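Local coordinates for protein lipoxygenase (Cyanothece sp., PDB 5EK8) that probably oxygenates polyunsaturated fatty acids as a non-heme iron 9R-lipoxygenase, adding both atoms of molecular oxygen, at residues Q444-D449 and E514-G519. Residues are numbered along the deposited sequence; the frame is centred on the assembly and turned at random.
Sequences QPICDD and EWYDTG
Q444 and D517 bring the two backbones nearest, their CA atoms 6.7 Å apart, and the chains diverge from there: between the CA atoms of I446 and Y516 the gap is 8.5 Å. No backbone-to-backbone bond joins 444-449 to 514-519, and the contact illustrates how a loop can be held by side chains of a neighbouring segment that bond to its main chain, here both from 514-519 and both to Q444. The hydroxyl OH of Y516 donates to the carbonyl O of Q444 at 2.7 Å, the oxygen lying at the ring's edge and the C=O...donor angle being 150°. With chi1 at 89°, CG of Y516 sits between its own backbone N and carbonyl carbon, and from there the ring reaches Q444 and I446. I446 lies over one face, its CG1 making a CH-pi contact 3.9 Å from the ring centroid, while CB of D517 backs the opposite face. A phenylalanine in place of this tyrosine would probably leave the Q444 carbonyl without the hydroxyl donor. The D517 carboxylate divides its oxygens: OD2 takes a weak bond from N of Q444 at 3.2 Å, and OD1 accepts from N of G519, closing an Asx turn. Away from the iron and sodium sites, this surface contact joins the loop before helix 451-473, where Q444 NE2 bonds N457, to the turn after edge strand 513-515, where Y516 rests on R265 of strand 264-266.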
ATOM      1  N   GLN A 444     -16.105 -11.947 -11.040  1.00 49.87           N
ATOM      2  CA  GLN A 444     -16.111 -12.964 -12.087  1.00 54.08           C
ATOM      3  C   GLN A 444     -16.070 -12.324 -13.476  1.00 57.72           C
ATOM      4  O   GLN A 444     -16.545 -11.200 -13.659  1.00 57.35           O
ATOM      5  CB  GLN A 444     -17.339 -13.866 -11.948  1.00 55.48           C
ATOM      6  CG  GLN A 444     -17.312 -14.745 -10.712  1.00 58.22           C
ATOM      7  CD  GLN A 444     -16.069 -15.612 -10.644  1.00 60.50           C
ATOM      8  OE1 GLN A 444     -15.589 -16.113 -11.662  1.00 62.94           O
ATOM      9  NE2 GLN A 444     -15.533 -15.785  -9.441  1.00 59.32           N
ATOM     10  N   PRO A 445     -15.488 -13.035 -14.459  1.00 57.88           N
ATOM     11  CA  PRO A 445     -15.326 -12.503 -15.816  1.00 49.71           C
ATOM     12  C   PRO A 445     -16.650 -12.243 -16.524  1.00 47.95           C
ATOM     13  O   PRO A 445     -17.444 -13.167 -16.688  1.00 51.18           O
ATOM     14  CB  PRO A 445     -14.541 -13.607 -16.534  1.00 49.76           C
ATOM     15  CG  PRO A 445     -13.876 -14.375 -15.448  1.00 53.33           C
ATOM     16  CD  PRO A 445     -14.845 -14.353 -14.315  1.00 58.34           C
ATOM     17  N   ILE A 446     -16.876 -10.999 -16.932  1.00 45.20           N
ATOM     18  CA  ILE A 446     -18.029 -10.664 -17.755  1.00 47.85           C
ATOM     19  C   ILE A 446     -17.942 -11.343 -19.118  1.00 54.03           C
ATOM     20  O   ILE A 446     -18.933 -11.871 -19.621  1.00 58.30           O
ATOM     21  CB  ILE A 446     -18.156  -9.147 -17.972  1.00 46.05           C
ATOM     22  CG1 ILE A 446     -18.124  -8.398 -16.640  1.00 43.18           C
ATOM     23  CG2 ILE A 446     -19.424  -8.824 -18.748  1.00 47.41           C
ATOM     24  CD1 ILE A 446     -18.393  -6.919 -16.785  1.00 41.31           C
ATOM     25  N   CYS A 447     -16.750 -11.322 -19.712  1.00 54.19           N
ATOM     26  CA  CYS A 447     -16.537 -11.898 -21.036  1.00 53.82           C
ATOM     27  C   CYS A 447     -15.108 -12.414 -21.214  1.00 57.75           C
ATOM     28  O   CYS A 447     -14.295 -12.338 -20.295  1.00 59.92           O
ATOM     29  CB  CYS A 447     -16.855 -10.865 -22.115  1.00 49.95           C
ATOM     30  SG  CYS A 447     -15.942  -9.320 -21.929  1.00 67.27           S
ATOM     31  N   ASP A 448     -14.811 -12.935 -22.401  1.00 59.97           N
ATOM     32  CA  ASP A 448     -13.490 -13.488 -22.696  1.00 60.44           C
ATOM     33  C   ASP A 448     -12.390 -12.431 -22.665  1.00 57.36           C
ATOM     34  O   ASP A 448     -11.255 -12.727 -22.293  1.00 57.64           O
ATOM     35  CB  ASP A 448     -13.499 -14.188 -24.056  1.00 64.07           C
ATOM     36  CG  ASP A 448     -14.044 -15.596 -23.977  1.00 68.59           C
ATOM     37  OD1 ASP A 448     -13.777 -16.266 -22.957  1.00 70.19           O
ATOM     38  OD2 ASP A 448     -14.734 -16.029 -24.925  1.00 71.15           O
ATOM     39  N   ASP A 449     -12.729 -11.206 -23.055  1.00 54.43           N
ATOM     40  CA  ASP A 449     -11.768 -10.106 -23.059  1.00 54.14           C
ATOM     41  C   ASP A 449     -11.524  -9.550 -21.658  1.00 52.17           C
ATOM     42  O   ASP A 449     -10.651  -8.702 -21.461  1.00 49.01           O
ATOM     43  CB  ASP A 449     -12.241  -8.983 -23.986  1.00 59.07           C
ATOM     44  CG  ASP A 449     -11.976  -9.280 -25.454  1.00 69.44           C
ATOM     45  OD1 ASP A 449     -11.661 -10.442 -25.789  1.00 74.02           O
ATOM     46  OD2 ASP A 449     -12.086  -8.349 -26.280  1.00 71.44           O
ATOM     47  N   GLU A 514     -27.590  -2.833 -10.796  1.00 55.66           N
ATOM     48  CA  GLU A 514     -26.951  -3.379  -9.608  1.00 55.86           C
ATOM     49  C   GLU A 514     -25.522  -3.776  -9.949  1.00 56.58           C
ATOM     50  O   GLU A 514     -25.217  -4.012 -11.105  1.00 58.79           O
ATOM     51  CB  GLU A 514     -27.727  -4.584  -9.076  1.00 56.38           C
ATOM     52  CG  GLU A 514     -27.613  -4.751  -7.576  0.61 58.55           C
ATOM     53  CD  GLU A 514     -28.002  -3.485  -6.833  1.00 57.73           C
ATOM     54  OE1 GLU A 514     -29.212  -3.163  -6.804  1.00 59.58           O
ATOM     55  OE2 GLU A 514     -27.094  -2.809  -6.294  1.00 55.52           O
ATOM     56  N   TRP A 515     -24.642  -3.843  -8.958  1.00 54.15           N
ATOM     57  CA  TRP A 515     -23.295  -4.338  -9.214  1.00 52.82           C
ATOM     58  C   TRP A 515     -23.375  -5.762  -9.765  1.00 51.85           C
ATOM     59  O   TRP A 515     -24.020  -6.625  -9.173  1.00 59.83           O
ATOM     60  CB  TRP A 515     -22.447  -4.293  -7.945  1.00 53.42           C
ATOM     61  CG  TRP A 515     -22.338  -2.923  -7.337  1.00 54.51           C
ATOM     62  CD1 TRP A 515     -22.969  -2.474  -6.215  1.00 54.09           C
ATOM     63  CD2 TRP A 515     -21.550  -1.825  -7.819  1.00 55.76           C
ATOM     64  NE1 TRP A 515     -22.623  -1.168  -5.966  1.00 52.44           N
ATOM     65  CE2 TRP A 515     -21.758  -0.744  -6.938  1.00 54.87           C
ATOM     66  CE3 TRP A 515     -20.693  -1.651  -8.908  1.00 53.88           C
ATOM     67  CZ2 TRP A 515     -21.136   0.490  -7.110  1.00 57.11           C
ATOM     68  CZ3 TRP A 515     -20.078  -0.423  -9.079  1.00 52.25           C
ATOM     69  CH2 TRP A 515     -20.301   0.630  -8.183  1.00 54.08           C
ATOM     70  N   TYR A 516     -22.736  -6.000 -10.904  1.00 45.64           N
ATOM     71  CA  TYR A 516     -22.867  -7.279 -11.590  1.00 47.64           C
ATOM     72  C   TYR A 516     -22.267  -8.419 -10.772  1.00 48.14           C
ATOM     73  O   TYR A 516     -22.652  -9.574 -10.934  1.00 50.16           O
ATOM     74  CB  TYR A 516     -22.204  -7.213 -12.971  1.00 49.66           C
ATOM     75  CG  TYR A 516     -20.736  -7.589 -12.978  1.00 47.95           C
ATOM     76  CD1 TYR A 516     -20.328  -8.862 -13.351  1.00 49.30           C
ATOM     77  CD2 TYR A 516     -19.761  -6.674 -12.605  1.00 46.88           C
ATOM     78  CE1 TYR A 516     -18.990  -9.212 -13.353  1.00 51.32           C
ATOM     79  CE2 TYR A 516     -18.423  -7.015 -12.606  1.00 48.30           C
ATOM     80  CZ  TYR A 516     -18.043  -8.285 -12.982  1.00 49.25           C
ATOM     81  OH  TYR A 516     -16.712  -8.634 -12.984  1.00 47.92           O
ATOM     82  N   ASP A 517     -21.315  -8.086  -9.907  1.00 49.85           N
ATOM     83  CA  ASP A 517     -20.668  -9.067  -9.039  1.00 53.14           C
ATOM     84  C   ASP A 517     -20.499  -8.455  -7.652  1.00 52.09           C
ATOM     85  O   ASP A 517     -20.083  -7.305  -7.531  1.00 56.15           O
ATOM     86  CB  ASP A 517     -19.312  -9.494  -9.618  1.00 54.49           C
ATOM     87  CG  ASP A 517     -18.751 -10.738  -8.948  1.00 54.44           C
ATOM     88  OD1 ASP A 517     -18.138 -10.613  -7.865  1.00 52.61           O
ATOM     89  OD2 ASP A 517     -18.911 -11.841  -9.514  1.00 56.17           O
ATOM     90  N   THR A 518     -20.821  -9.209  -6.607  1.00 49.08           N
ATOM     91  CA  THR A 518     -20.835  -8.638  -5.261  1.00 52.91           C
ATOM     92  C   THR A 518     -19.764  -9.199  -4.333  1.00 51.57           C
ATOM     93  O   THR A 518     -19.685  -8.809  -3.169  1.00 53.11           O
ATOM     94  CB  THR A 518     -22.209  -8.838  -4.584  1.00 56.88           C
ATOM     95  OG1 THR A 518     -22.642 -10.193  -4.760  1.00 60.49           O
ATOM     96  CG2 THR A 518     -23.240  -7.897  -5.185  1.00 56.39           C
ATOM     97  N   GLY A 519     -18.943 -10.106  -4.851  1.00 46.17           N
ATOM     98  CA  GLY A 519     -17.931 -10.773  -4.052  1.00 43.36           C
ATOM     99  C   GLY A 519     -16.882  -9.870  -3.421  1.00 45.19           C
ATOM    100  O   GLY A 519     -16.338 -10.192  -2.369  1.00 50.46           O
TER